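Local coordinates for protein agmatinase (Deinococcus radiodurans, PDB 1WOH) that probably hydrolyses agmatine to putrescine and urea, as a manganese-dependent enzyme of the arginase family, at residues A[146-151]-A[195-200]. Numbering follows the deposited sequence.
Sequences LDFTDT and RARGHT
An edge-to-face aromatic pair ties the metal-binding loop after strand 137-142 of this arginase-family alpha/beta fold to the turn that ends helix 188-196. Phe-148 follows Asp-147, a manganese ligand of this enzyme though no metal is modelled in this chain, and its side chain points away from that carboxylate: CG anti to the backbone N (chi1 -162°) sets the ring against Arg-197 and His-199. The edge of His-199 is offset over one face of that ring, the centroids 5.3 Å apart and the planes at 63°. At the rim of the same ring, near its plane, the aliphatic part of Arg-197 closes in, CD lying 3.4 Å from Phe-148 CZ. The bend at chi3 of Arg-197 leads its guanidinium away from the ring, its plane tilted 65° to it. Between the two side chains the backbone turns at Gly-198, where positive phi and two bonds back into the last helical turn make a Schellman motif, one of them Gly-198 N to Arg-195 O at 2.9 Å. Phe-163 and Cys-167 of helix 162-169 and Ala-193 and Ala-194 of helix 188-196 also pack on the phenyl ring. Cutting Phe-148 back to an alanine is likely to leave the His-199 edge without its aromatic face and open a gap beside Arg-197 CD. The pair illustrates a loop meeting a helix end through ring and aliphatic contacts, without a hydrogen bond between 146-151 and 195-200, while the loop's polar bonds go to other partners.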
loop_
_atom_site.group_PDB
_atom_site.type_symbol
_atom_site.label_atom_id
_atom_site.label_comp_id
_atom_site.label_asym_id
_atom_site.label_seq_id
_atom_site.Cartn_x
_atom_site.Cartn_y
_atom_site.Cartn_z
ATOM N N LEU A 146 -27.859 -11.575 -4.948
ATOM C CA LEU A 146 -28.611 -12.791 -5.244
ATOM C C LEU A 146 -27.888 -13.736 -6.209
ATOM O O LEU A 146 -27.919 -14.952 -6.031
ATOM C CB LEU A 146 -29.994 -12.438 -5.798
ATOM C CG LEU A 146 -30.944 -13.621 -6.008
ATOM C CD1 LEU A 146 -31.251 -14.296 -4.674
ATOM C CD2 LEU A 146 -32.222 -13.126 -6.657
ATOM N N ASP A 147 -27.241 -13.172 -7.226
ATOM C CA ASP A 147 -26.505 -13.957 -8.221
ATOM C C ASP A 147 -27.334 -15.067 -8.886
ATOM O O ASP A 147 -26.881 -16.210 -9.042
ATOM C CB ASP A 147 -25.229 -14.534 -7.591
ATOM C CG ASP A 147 -24.244 -13.447 -7.175
ATOM O OD1 ASP A 147 -24.308 -12.337 -7.746
ATOM O OD2 ASP A 147 -23.400 -13.693 -6.287
ATOM N N PHE A 148 -28.545 -14.700 -9.287
ATOM C CA PHE A 148 -29.472 -15.607 -9.959
ATOM C C PHE A 148 -29.894 -14.962 -11.286
ATOM O O PHE A 148 -30.983 -15.215 -11.803
ATOM C CB PHE A 148 -30.714 -15.833 -9.088
ATOM C CG PHE A 148 -31.516 -17.047 -9.474
ATOM C CD1 PHE A 148 -30.966 -18.317 -9.356
ATOM C CD2 PHE A 148 -32.822 -16.920 -9.950
ATOM C CE1 PHE A 148 -31.700 -19.453 -9.705
ATOM C CE2 PHE A 148 -33.563 -18.049 -10.302
ATOM C CZ PHE A 148 -32.995 -19.317 -10.178
ATOM N N THR A 149 -29.018 -14.129 -11.836
ATOM C CA THR A 149 -29.309 -13.437 -13.091
ATOM C C THR A 149 -29.123 -14.338 -14.313
ATOM O O THR A 149 -28.231 -15.177 -14.344
ATOM C CB THR A 149 -28.415 -12.180 -13.207
ATOM O OG1 THR A 149 -28.858 -11.207 -12.253
ATOM C CG2 THR A 149 -28.466 -11.587 -14.614
ATOM N N ASP A 150 -29.985 -14.178 -15.314
ATOM C CA ASP A 150 -29.873 -14.980 -16.530
ATOM C C ASP A 150 -28.694 -14.462 -17.362
ATOM O O ASP A 150 -27.690 -15.157 -17.529
ATOM C CB ASP A 150 -31.176 -14.906 -17.340
ATOM C CG ASP A 150 -31.121 -15.738 -18.611
ATOM O OD1 ASP A 150 -30.095 -16.420 -18.832
ATOM O OD2 ASP A 150 -32.105 -15.708 -19.388
ATOM N N THR A 151 -28.822 -13.243 -17.885
ATOM C CA THR A 151 -27.755 -12.630 -18.675
ATOM C C THR A 151 -27.386 -11.254 -18.128
ATOM O O THR A 151 -28.248 -10.493 -17.680
ATOM C CB THR A 151 -28.157 -12.465 -20.162
ATOM O OG1 THR A 151 -28.282 -13.753 -20.774
ATOM C CG2 THR A 151 -27.112 -11.668 -20.910
ATOM N N ARG A 195 -38.001 -16.215 -6.417
ATOM C CA ARG A 195 -39.181 -16.354 -5.566
ATOM C C ARG A 195 -40.194 -17.318 -6.187
ATOM O O ARG A 195 -40.795 -18.135 -5.488
ATOM C CB ARG A 195 -39.853 -14.996 -5.332
ATOM C CG ARG A 195 -39.048 -14.028 -4.470
ATOM C CD ARG A 195 -39.880 -12.808 -4.117
ATOM N NE ARG A 195 -39.121 -11.794 -3.395
ATOM C CZ ARG A 195 -38.619 -11.957 -2.175
ATOM N NH1 ARG A 195 -38.787 -13.103 -1.525
ATOM N NH2 ARG A 195 -37.954 -10.963 -1.599
ATOM N N ALA A 196 -40.376 -17.224 -7.501
ATOM C CA ALA A 196 -41.327 -18.081 -8.201
ATOM C C ALA A 196 -40.916 -19.555 -8.175
ATOM O O ALA A 196 -41.758 -20.436 -8.358
ATOM C CB ALA A 196 -41.506 -17.600 -9.644
ATOM N N ARG A 197 -39.628 -19.812 -7.948
ATOM C CA ARG A 197 -39.087 -21.173 -7.870
ATOM C C ARG A 197 -39.132 -21.677 -6.427
ATOM O O ARG A 197 -38.702 -22.799 -6.139
ATOM C CB ARG A 197 -37.627 -21.219 -8.334
ATOM C CG ARG A 197 -37.399 -21.000 -9.807
ATOM C CD ARG A 197 -35.915 -21.097 -10.126
ATOM N NE ARG A 197 -35.388 -22.440 -9.905
ATOM C CZ ARG A 197 -35.152 -23.322 -10.871
ATOM N NH1 ARG A 197 -35.391 -23.007 -12.136
ATOM N NH2 ARG A 197 -34.679 -24.523 -10.570
ATOM N N GLY A 198 -39.622 -20.835 -5.524
ATOM C CA GLY A 198 -39.713 -21.223 -4.128
ATOM C C GLY A 198 -38.461 -20.934 -3.317
ATOM O O GLY A 198 -38.398 -21.275 -2.133
ATOM N N HIS A 199 -37.460 -20.312 -3.937
ATOM C CA HIS A 199 -36.228 -20.004 -3.208
ATOM C C HIS A 199 -36.538 -19.061 -2.048
ATOM O O HIS A 199 -37.508 -18.300 -2.083
ATOM C CB HIS A 199 -35.193 -19.366 -4.138
ATOM C CG HIS A 199 -34.605 -20.312 -5.142
ATOM N ND1 HIS A 199 -35.109 -21.575 -5.368
ATOM C CD2 HIS A 199 -33.560 -20.169 -5.990
ATOM C CE1 HIS A 199 -34.398 -22.169 -6.311
ATOM N NE2 HIS A 199 -33.451 -21.336 -6.705
ATOM N N THR A 200 -35.705 -19.116 -1.015
ATOM C CA THR A 200 -35.891 -18.275 0.162
ATOM C C THR A 200 -34.884 -17.135 0.157
ATOM O O THR A 200 -33.676 -17.355 0.109
ATOM C CB THR A 200 -35.730 -19.103 1.448
ATOM O OG1 THR A 200 -36.657 -20.196 1.419
ATOM C CG2 THR A 200 -36.006 -18.248 2.683
#